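Local coordinates for aspartokinase (Clostridium acetobutylicum, PDB 3TVI), which probably catalyses the ATP-dependent phosphorylation of the beta-carboxyl group of aspartate, the first step toward threonine, methionine and lysine, at residues B[4-9]-B[35-40]; B[206-211]-B[261-266]; B[392-397]-B[431-436]; B[402-407]-B[420-425]. All coordinates share one frame; numbering follows the deposited sequence.

Contact 1 of 4, residues B[4-9]-B[35-40]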
# COMPACT_ATOMS: atom_id res chain seq x y z
N ILE B 4 -8.69 28.17 34.49
CA ILE B 4 -7.59 28.91 33.86
C ILE B 4 -7.61 28.63 32.35
O ILE B 4 -7.09 27.61 31.89
CB ILE B 4 -6.22 28.48 34.42
CG1 ILE B 4 -6.10 28.81 35.90
CG2 ILE B 4 -5.09 29.15 33.66
CD1 ILE B 4 -6.94 27.91 36.79
N VAL B 5 -8.22 29.53 31.58
CA VAL B 5 -8.21 29.44 30.12
C VAL B 5 -7.06 30.27 29.60
O VAL B 5 -6.74 31.30 30.15
CB VAL B 5 -9.49 29.99 29.50
CG1 VAL B 5 -9.50 29.73 28.00
CG2 VAL B 5 -10.72 29.38 30.15
N VAL B 6 -6.46 29.82 28.51
CA VAL B 6 -5.35 30.50 27.86
C VAL B 6 -5.75 30.73 26.42
O VAL B 6 -6.22 29.80 25.76
CB VAL B 6 -4.11 29.59 27.85
CG1 VAL B 6 -3.02 30.16 26.96
CG2 VAL B 6 -3.62 29.36 29.27
N THR B 7 -5.54 31.94 25.92
CA THR B 7 -6.06 32.30 24.61
C THR B 7 -4.95 32.64 23.65
O THR B 7 -3.98 33.28 24.03
CB THR B 7 -6.95 33.54 24.74
OG1 THR B 7 -6.17 34.62 25.24
CG2 THR B 7 -8.09 33.27 25.70
N LYS B 8 -5.10 32.22 22.39
CA LYS B 8 -4.23 32.70 21.32
C LYS B 8 -5.07 33.34 20.24
O LYS B 8 -6.14 32.83 19.93
CB LYS B 8 -3.41 31.59 20.66
CG LYS B 8 -3.15 31.91 19.18
CD LYS B 8 -2.08 31.09 18.50
CE LYS B 8 -1.88 31.59 17.07
NZ LYS B 8 -3.14 31.58 16.27
N PHE B 9 -4.54 34.40 19.64
CA PHE B 9 -5.18 35.08 18.53
C PHE B 9 -4.24 35.18 17.34
O PHE B 9 -3.07 35.53 17.50
CB PHE B 9 -5.61 36.45 18.98
CG PHE B 9 -6.61 36.40 20.07
CD1 PHE B 9 -7.97 36.43 19.79
CD2 PHE B 9 -6.21 36.27 21.39
CE1 PHE B 9 -8.90 36.36 20.80
CE2 PHE B 9 -7.13 36.20 22.41
CZ PHE B 9 -8.49 36.24 22.12
N TYR B 35 -4.45 34.26 30.19
CA TYR B 35 -3.21 34.35 29.39
C TYR B 35 -3.44 34.47 27.88
O TYR B 35 -4.25 33.76 27.31
CB TYR B 35 -2.30 33.18 29.76
CG TYR B 35 -2.12 33.14 31.25
CD1 TYR B 35 -1.54 34.21 31.91
CD2 TYR B 35 -2.61 32.09 32.01
CE1 TYR B 35 -1.41 34.22 33.29
CE2 TYR B 35 -2.48 32.08 33.39
CZ TYR B 35 -1.88 33.15 34.02
OH TYR B 35 -1.75 33.17 35.38
N ILE B 36 -2.72 35.40 27.26
CA ILE B 36 -2.98 35.82 25.89
C ILE B 36 -1.72 35.72 25.02
O ILE B 36 -0.69 36.31 25.34
CB ILE B 36 -3.47 37.28 25.84
CG1 ILE B 36 -4.79 37.43 26.61
CG2 ILE B 36 -3.66 37.74 24.40
CD1 ILE B 36 -4.62 37.52 28.12
N ILE B 37 -1.82 35.00 23.91
CA ILE B 37 -0.70 34.81 23.02
C ILE B 37 -1.05 35.34 21.63
O ILE B 37 -1.96 34.81 20.99
CB ILE B 37 -0.33 33.33 22.91
CG1 ILE B 37 0.19 32.81 24.25
CG2 ILE B 37 0.73 33.12 21.84
CD1 ILE B 37 -0.84 32.75 25.36
N PRO B 38 -0.36 36.40 21.17
CA PRO B 38 -0.65 37.03 19.88
C PRO B 38 0.26 36.62 18.73
O PRO B 38 1.44 36.35 18.94
CB PRO B 38 -0.40 38.51 20.16
CG PRO B 38 0.74 38.48 21.12
CD PRO B 38 0.55 37.24 21.97
N SER B 39 -0.31 36.59 17.54
CA SER B 39 0.45 36.51 16.30
C SER B 39 0.77 37.93 15.86
O SER B 39 0.48 38.88 16.59
CB SER B 39 -0.39 35.84 15.23
OG SER B 39 -1.07 34.74 15.79
N ALA B 40 1.37 38.07 14.68
CA ALA B 40 1.66 39.38 14.11
C ALA B 40 0.52 39.74 13.19
O ALA B 40 -0.20 38.85 12.74
CB ALA B 40 2.97 39.36 13.35
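Strands 5-9 and 35-38 run parallel, their axes 17° apart, and V6, T7, K8 and F9 pair in turn with Y35, I36, I37 and P38. T7 is gripped through both backbone atoms: its N gives a nearly straight bond to Y35 O (2.6 Å), and its O receives I37 N at 2.8 Å. Two residues on, F9 N reaches I37 O at 2.9 Å. The T7 hydroxyl adds to this, because chi1 of 61° tucks OG1 between the backbone N and the carbonyl carbon, and from there it donates a second bond to Y35 O, tilted from the carbonyl plane. These neighbouring strands, linked through helix 17-28, form a right-handed beta-alpha-beta crossover in the central sheet of the amino acid kinase fold. On the face carrying V6, K8, Y35 and I37, V6 uses both methyls: CG2 meets the Y35 ring at its edge, 4.0 Å from CD2, while CG1 packs on I37 CD1. I4 CG2 reaches the same ring edge at CE2, and the Y35 hydroxyl bonds C163 O. At the carboxyl ends, F9 O takes two donors from S39, its N and its OG (2.7 Å). K8 and F9 belong to the predicted ATP site; the K8 chain passes S39 OG with CE at 3.5 Å, and its NZ forms a salt bridge with D189.

Contact 2 of 4, residues B[206-211]-B[261-266]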
# COMPACT_ATOMS: atom_id res chain seq x y z
N ASN B 206 -8.23 28.62 20.90
CA ASN B 206 -7.42 29.01 19.77
C ASN B 206 -8.25 29.83 18.79
O ASN B 206 -8.96 29.28 17.94
CB ASN B 206 -6.85 27.77 19.11
CG ASN B 206 -5.71 28.06 18.18
OD1 ASN B 206 -5.92 28.40 17.03
ND2 ASN B 206 -4.49 27.89 18.67
N TRP B 207 -8.16 31.16 18.92
CA TRP B 207 -9.05 32.07 18.21
C TRP B 207 -8.62 32.36 16.82
O TRP B 207 -7.51 32.85 16.59
CB TRP B 207 -9.20 33.35 18.99
CG TRP B 207 -9.99 33.16 20.24
CD1 TRP B 207 -9.53 32.75 21.48
CD2 TRP B 207 -11.42 33.33 20.40
NE1 TRP B 207 -10.56 32.67 22.38
CE2 TRP B 207 -11.72 33.01 21.79
CE3 TRP B 207 -12.45 33.70 19.56
CZ2 TRP B 207 -13.00 33.08 22.30
CZ3 TRP B 207 -13.74 33.76 20.08
CH2 TRP B 207 -14.01 33.46 21.42
N THR B 208 -9.52 32.10 15.87
CA THR B 208 -9.23 32.14 14.44
C THR B 208 -10.37 32.86 13.73
O THR B 208 -11.12 33.59 14.37
CB THR B 208 -9.10 30.71 13.90
OG1 THR B 208 -10.40 30.20 13.57
CG2 THR B 208 -8.44 29.81 14.94
N ASP B 209 -10.51 32.65 12.42
CA ASP B 209 -11.57 33.32 11.66
C ASP B 209 -12.62 32.35 11.12
O ASP B 209 -13.30 32.66 10.16
CB ASP B 209 -10.99 34.16 10.52
CG ASP B 209 -10.28 33.33 9.47
OD1 ASP B 209 -9.07 33.04 9.65
OD2 ASP B 209 -10.92 32.97 8.46
N VAL B 210 -12.73 31.18 11.75
CA VAL B 210 -13.73 30.17 11.37
C VAL B 210 -14.29 29.50 12.63
O VAL B 210 -13.53 29.18 13.55
CB VAL B 210 -13.14 29.09 10.46
CG1 VAL B 210 -12.54 29.71 9.21
CG2 VAL B 210 -12.11 28.27 11.21
N SER B 211 -15.60 29.27 12.65
CA SER B 211 -16.27 28.73 13.83
C SER B 211 -16.04 27.22 14.02
O SER B 211 -16.97 26.42 13.97
CB SER B 211 -17.76 29.04 13.75
OG SER B 211 -17.94 30.43 13.59
N ILE B 261 -8.29 21.74 23.52
CA ILE B 261 -8.23 22.93 22.69
C ILE B 261 -9.61 23.20 22.11
O ILE B 261 -10.25 22.29 21.60
CB ILE B 261 -7.30 22.71 21.50
CG1 ILE B 261 -5.90 22.37 21.99
CG2 ILE B 261 -7.27 23.95 20.62
CD1 ILE B 261 -4.92 22.16 20.86
N ASN B 262 -10.05 24.45 22.18
CA ASN B 262 -11.29 24.86 21.55
C ASN B 262 -10.99 25.81 20.39
O ASN B 262 -10.57 26.95 20.62
CB ASN B 262 -12.20 25.53 22.58
CG ASN B 262 -13.53 25.97 22.00
OD1 ASN B 262 -13.69 26.07 20.78
ND2 ASN B 262 -14.49 26.27 22.88
N ILE B 263 -11.20 25.36 19.16
CA ILE B 263 -11.07 26.24 18.00
C ILE B 263 -12.29 27.14 17.96
O ILE B 263 -13.41 26.66 17.92
CB ILE B 263 -10.93 25.48 16.67
CG1 ILE B 263 -9.47 25.16 16.38
CG2 ILE B 263 -11.43 26.33 15.52
CD1 ILE B 263 -8.79 24.35 17.46
N LYS B 264 -12.06 28.45 17.97
CA LYS B 264 -13.14 29.43 18.07
C LYS B 264 -12.97 30.57 17.06
O LYS B 264 -11.88 30.76 16.50
CB LYS B 264 -13.20 29.96 19.51
CG LYS B 264 -14.59 29.91 20.12
CD LYS B 264 -14.56 29.50 21.58
CE LYS B 264 -15.95 29.20 22.12
NZ LYS B 264 -16.90 30.33 21.91
N ASN B 265 -14.05 31.31 16.82
CA ASN B 265 -14.06 32.37 15.81
C ASN B 265 -14.16 33.79 16.40
O ASN B 265 -15.20 34.16 16.95
CB ASN B 265 -15.21 32.13 14.84
CG ASN B 265 -15.23 33.12 13.69
OD1 ASN B 265 -14.27 33.87 13.48
ND2 ASN B 265 -16.33 33.13 12.94
N THR B 266 -13.10 34.57 16.25
CA THR B 266 -13.05 35.94 16.77
C THR B 266 -14.19 36.81 16.27
O THR B 266 -14.61 37.72 16.97
CB THR B 266 -11.73 36.66 16.40
OG1 THR B 266 -10.61 35.86 16.76
CG2 THR B 266 -11.61 37.99 17.12
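The indole of W207 lies against K264, side by side on one face of the parallel strand pair 206-208 and 261-265, in the central sheet of the amino acid kinase fold. K264 can be followed outward over that indole. Its CB sits above the six-membered ring, 3.7 Å from the centroid and 8° off the normal, a clear CH-pi contact. CG then moves over CH2 and CZ3, and CD continues to the CZ2 side, 4.0 Å from W207 CZ2. Bent at chi2 and again at chi4, the chain finally brings NZ to D271 O. The peptide of N265 and T266 closes on the ring edge, with N265 O near the plane at 3.5 Å from W207 CZ3; F9 stacks with the same indole. Backbone bonds alternate between the strands, from N206 N to N262 O and on to T266 N with T208 O (2.9 Å). T208 and D209 are predicted ATP-binding residues. Here T208 OG1 accepts V210 N in an ST turn, and beyond it S211 comes alongside N265. That asparagine, its OD1 held by N267 N, donates ND2 to S211 OG at 3.2 Å, with the hydroxyl oxygen close to the amide plane and D271 OD2 as its second partner.

Contact 3 of 4, residues B[392-397]-B[431-436]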
# COMPACT_ATOMS: atom_id res chain seq x y z
N ASN B 392 -19.33 -0.99 4.34
CA ASN B 392 -20.49 -1.32 3.50
C ASN B 392 -21.45 -0.15 3.39
O ASN B 392 -21.99 0.11 2.32
CB ASN B 392 -21.24 -2.55 4.01
CG ASN B 392 -22.23 -3.10 3.00
OD1 ASN B 392 -22.01 -3.03 1.79
ND2 ASN B 392 -23.33 -3.65 3.49
N LYS B 393 -21.63 0.56 4.50
CA LYS B 393 -22.47 1.75 4.49
C LYS B 393 -21.95 2.77 3.49
O LYS B 393 -22.73 3.42 2.82
CB LYS B 393 -22.59 2.37 5.88
CG LYS B 393 -23.79 3.30 6.06
CD LYS B 393 -24.09 3.52 7.54
CE LYS B 393 -25.18 4.56 7.77
NZ LYS B 393 -25.36 4.85 9.22
N ILE B 394 -20.63 2.90 3.39
CA ILE B 394 -20.01 3.81 2.44
C ILE B 394 -20.19 3.32 1.00
O ILE B 394 -20.39 4.12 0.08
CB ILE B 394 -18.50 3.99 2.70
CG1 ILE B 394 -18.27 4.75 4.02
CG2 ILE B 394 -17.83 4.74 1.57
CD1 ILE B 394 -16.84 4.66 4.50
N PHE B 395 -20.12 2.02 0.80
CA PHE B 395 -20.23 1.49 -0.55
C PHE B 395 -21.68 1.51 -1.01
O PHE B 395 -21.93 1.70 -2.20
CB PHE B 395 -19.66 0.08 -0.63
CG PHE B 395 -18.27 -0.04 -0.07
CD1 PHE B 395 -17.30 0.89 -0.38
CD2 PHE B 395 -17.93 -1.10 0.76
CE1 PHE B 395 -16.02 0.79 0.13
CE2 PHE B 395 -16.65 -1.21 1.28
CZ PHE B 395 -15.70 -0.27 0.97
N THR B 396 -22.61 1.33 -0.08
CA THR B 396 -24.03 1.46 -0.41
C THR B 396 -24.26 2.86 -0.89
O THR B 396 -24.83 3.05 -1.95
CB THR B 396 -24.96 1.22 0.79
OG1 THR B 396 -24.57 0.05 1.50
CG2 THR B 396 -26.39 1.06 0.30
N ALA B 397 -23.81 3.84 -0.12
CA ALA B 397 -23.93 5.23 -0.51
C ALA B 397 -23.43 5.42 -1.94
O ALA B 397 -24.19 5.86 -2.80
CB ALA B 397 -23.13 6.13 0.43
N LYS B 431 -20.52 14.00 -1.18
CA LYS B 431 -21.93 14.29 -0.94
C LYS B 431 -22.61 13.05 -0.38
O LYS B 431 -23.18 13.08 0.72
CB LYS B 431 -22.64 14.70 -2.24
CG LYS B 431 -22.84 16.20 -2.44
CD LYS B 431 -23.26 16.51 -3.87
CE LYS B 431 -23.85 17.91 -4.03
NZ LYS B 431 -22.86 19.02 -3.82
N SER B 432 -22.52 11.95 -1.13
CA SER B 432 -23.24 10.71 -0.82
C SER B 432 -22.96 10.19 0.57
O SER B 432 -23.86 9.70 1.25
CB SER B 432 -22.87 9.62 -1.83
OG SER B 432 -22.40 10.18 -3.04
N ILE B 433 -21.70 10.27 0.97
CA ILE B 433 -21.27 9.70 2.24
C ILE B 433 -21.77 10.55 3.39
O ILE B 433 -22.11 10.01 4.45
CB ILE B 433 -19.73 9.59 2.33
CG1 ILE B 433 -19.17 8.76 1.18
CG2 ILE B 433 -19.33 8.97 3.65
CD1 ILE B 433 -17.68 8.91 1.01
N TYR B 434 -21.82 11.87 3.20
CA TYR B 434 -22.35 12.78 4.21
C TYR B 434 -23.82 12.44 4.45
O TYR B 434 -24.23 12.20 5.59
CB TYR B 434 -22.20 14.26 3.80
CG TYR B 434 -22.72 15.25 4.84
CD1 TYR B 434 -24.09 15.48 5.01
CD2 TYR B 434 -21.84 15.96 5.65
CE1 TYR B 434 -24.56 16.37 5.96
CE2 TYR B 434 -22.31 16.86 6.61
CZ TYR B 434 -23.67 17.06 6.75
OH TYR B 434 -24.14 17.94 7.69
N ASN B 435 -24.59 12.40 3.38
CA ASN B 435 -26.02 12.15 3.50
C ASN B 435 -26.29 10.81 4.17
O ASN B 435 -27.21 10.68 4.96
CB ASN B 435 -26.70 12.18 2.14
CG ASN B 435 -26.44 13.46 1.40
OD1 ASN B 435 -25.92 14.42 1.96
ND2 ASN B 435 -26.79 13.48 0.11
N ALA B 436 -25.47 9.82 3.85
CA ALA B 436 -25.56 8.52 4.47
C ALA B 436 -25.58 8.59 6.00
O ALA B 436 -26.23 7.78 6.65
CB ALA B 436 -24.41 7.64 4.02
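A397 of helix 390-400 faces S432 and A436 of helix 426-437, where the two segments cross with 123° between their directions and their axes 8.9 Å apart. The nonpolar contacts come first. The A397 methyl meets the A436 methyl at 4.1 Å and also lies over the backbone of the other helix, 3.7 Å from S432 O. Toward the sheet, I394 CG2 touches I433 CD1 at 4.2 Å; I433 gets there because its CG1 branch runs out extended, chi2 165°. I394 also packs on T379 and V417, and I433 on V377, so this isoleucine pair lies in the layer between the helices and the strands of the ACT domain. The polar groups nearby look largely inward to their own helices. S432 OG bonds K428 O, one turn back in its own helix, and S432 O, beside the A397 methyl, accepts A436 N. T396 OG1 likewise donates to N392 O within its helix. Farther out, the K393 chain stretches alongside the end of the second helix segment, placing CE 3.6 Å from A436 O. The other flank of helix 390-400 meets the second subunit, where F395 packs ring against ring with F395 of that subunit. With small residues at the crossing and branched ones beneath, the two helices are joined by van der Waals packing, so their mutual position rests on shape rather than on directed bonds.

Contact 4 of 4, residues B[402-407]-B[420-425]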
# COMPACT_ATOMS: atom_id res chain seq x y z
N ASN B 402 -24.28 5.87 -8.21
CA ASN B 402 -23.75 5.30 -9.43
C ASN B 402 -22.32 5.79 -9.68
O ASN B 402 -22.04 6.46 -10.69
CB ASN B 402 -24.68 5.65 -10.61
CG ASN B 402 -24.30 4.93 -11.90
OD1 ASN B 402 -24.27 5.54 -12.97
ND2 ASN B 402 -24.00 3.64 -11.81
N VAL B 403 -21.42 5.46 -8.75
CA VAL B 403 -20.02 5.87 -8.83
C VAL B 403 -19.07 4.69 -8.58
O VAL B 403 -19.04 4.10 -7.50
CB VAL B 403 -19.69 7.08 -7.91
CG1 VAL B 403 -20.64 7.14 -6.72
CG2 VAL B 403 -18.23 7.07 -7.47
N ASN B 404 -18.30 4.37 -9.62
CA ASN B 404 -17.34 3.27 -9.61
C ASN B 404 -16.20 3.54 -8.64
O ASN B 404 -15.60 4.63 -8.66
CB ASN B 404 -16.81 3.06 -11.05
CG ASN B 404 -15.55 2.21 -11.10
OD1 ASN B 404 -15.62 0.98 -11.01
ND2 ASN B 404 -14.40 2.85 -11.29
N ILE B 405 -15.92 2.54 -7.80
CA ILE B 405 -14.84 2.58 -6.83
C ILE B 405 -13.55 2.12 -7.49
O ILE B 405 -13.55 1.15 -8.23
CB ILE B 405 -15.16 1.66 -5.64
CG1 ILE B 405 -16.47 2.09 -4.96
CG2 ILE B 405 -14.03 1.64 -4.62
CD1 ILE B 405 -16.92 1.16 -3.86
N ARG B 406 -12.46 2.83 -7.24
CA ARG B 406 -11.16 2.49 -7.83
C ARG B 406 -10.08 2.09 -6.81
O ARG B 406 -9.04 1.56 -7.18
CB ARG B 406 -10.66 3.67 -8.66
CG ARG B 406 -11.32 3.80 -10.03
CD ARG B 406 -10.58 4.80 -10.90
NE ARG B 406 -9.16 4.44 -11.02
CZ ARG B 406 -8.20 5.27 -11.44
NH1 ARG B 406 -8.49 6.52 -11.79
NH2 ARG B 406 -6.95 4.83 -11.50
N MSE B 407 -10.31 2.37 -5.53
CA MSE B 407 -9.44 1.84 -4.48
C MSE B 407 -10.25 1.73 -3.22
O MSE B 407 -11.19 2.50 -2.99
CB MSE B 407 -8.23 2.75 -4.26
CG MSE B 407 -7.16 2.15 -3.35
SE MSE B 407 -6.08 3.59 -2.53
CE MSE B 407 -6.88 3.60 -0.74
N GLY B 420 -11.06 5.35 -3.10
CA GLY B 420 -10.49 6.05 -4.25
C GLY B 420 -11.43 5.96 -5.43
O GLY B 420 -11.95 4.89 -5.72
N VAL B 421 -11.64 7.09 -6.11
CA VAL B 421 -12.63 7.18 -7.18
C VAL B 421 -12.19 8.14 -8.27
O VAL B 421 -11.32 8.98 -8.05
CB VAL B 421 -13.98 7.71 -6.66
CG1 VAL B 421 -14.57 6.74 -5.66
CG2 VAL B 421 -13.81 9.11 -6.07
N GLU B 422 -12.84 8.02 -9.43
CA GLU B 422 -12.64 8.93 -10.55
C GLU B 422 -12.78 10.38 -10.12
O GLU B 422 -13.72 10.73 -9.40
CB GLU B 422 -13.66 8.67 -11.66
CG GLU B 422 -13.10 8.80 -13.07
CD GLU B 422 -12.22 7.62 -13.45
OE1 GLU B 422 -12.69 6.45 -13.34
OE2 GLU B 422 -11.06 7.86 -13.85
N THR B 423 -11.86 11.23 -10.56
CA THR B 423 -11.85 12.64 -10.16
C THR B 423 -13.14 13.38 -10.50
O THR B 423 -13.52 14.31 -9.81
CB THR B 423 -10.66 13.38 -10.77
OG1 THR B 423 -9.48 12.61 -10.55
CG2 THR B 423 -10.51 14.73 -10.13
N VAL B 424 -13.82 12.97 -11.57
CA VAL B 424 -15.13 13.52 -11.89
C VAL B 424 -16.15 13.27 -10.77
O VAL B 424 -16.95 14.15 -10.44
CB VAL B 424 -15.68 12.97 -13.23
CG1 VAL B 424 -15.91 11.46 -13.15
CG2 VAL B 424 -16.97 13.69 -13.61
N ASP B 425 -16.09 12.08 -10.17
CA ASP B 425 -17.05 11.66 -9.14
C ASP B 425 -16.72 12.13 -7.71
O ASP B 425 -17.52 11.94 -6.79
CB ASP B 425 -17.21 10.13 -9.17
CG ASP B 425 -17.97 9.64 -10.39
OD1 ASP B 425 -18.52 10.47 -11.15
OD2 ASP B 425 -18.04 8.40 -10.60
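G420 faces two residues at once, R406 and M407, and its carbonyl oxygen takes a backbone donor from each. R406 N reaches G420 O at 2.6 Å, and M407 N arrives at 3.0 Å along a more bent path. In return G420 N donates to M407 O, a straight bond of 170° at the hydrogen that comes in from above the carbonyl plane. M407, a selenomethionine, sets CB against the glycine, 4.0 Å from G420 CA, before its chain leads off. The guanidinium of R406 answers to several acceptors. NH1 forms a long salt bridge to E422 OE2 (3.6 Å), with the guanidinium and carboxylate planes 23° apart, but it also bonds P372 O, while NH2 bonds H371 O, so the group has two carbonyl partners besides the long contact to the carboxylate. In the loop after helix 390-400, V403 and D425 pass each other head to tail, CG2 of V403 lying beside D425 CB (3.6 Å), and V403 CG2 comes to 4.1 Å from V421 CG1. D425 N is satisfied by E422 O. N402, at positive phi, ends helix 390-400 as the C-prime residue of a Schellman motif. The doubled pairing at G420 is a classic beta bulge, set in the hairpin of strands 405-410 and 416-422 in the ACT domain.

Contacts 1 and 2 share the central sheet of the kinase domain: strands 5-9 and 203-208 are neighbours, K8 O probably accepts W207 N, and F9 joins the two. Contact 1 is buried, contact 2 only partly so, and both hold predicted ATP-binding residues. Contacts 3 and 4 lie in the ACT domain, partly buried and touching the second subunit; contact 3 is about 40 Å from contact 1, centre to centre. They hold different elements that follow each other in the chain: helix 390-400 leads into strand 405-410, and strand 416-422 into helix 426-437; F395 packs on I405. Parallel strand bonding dominates contacts 1 and 2, antiparallel bonding contact 4, and nonpolar helix packing contact 3.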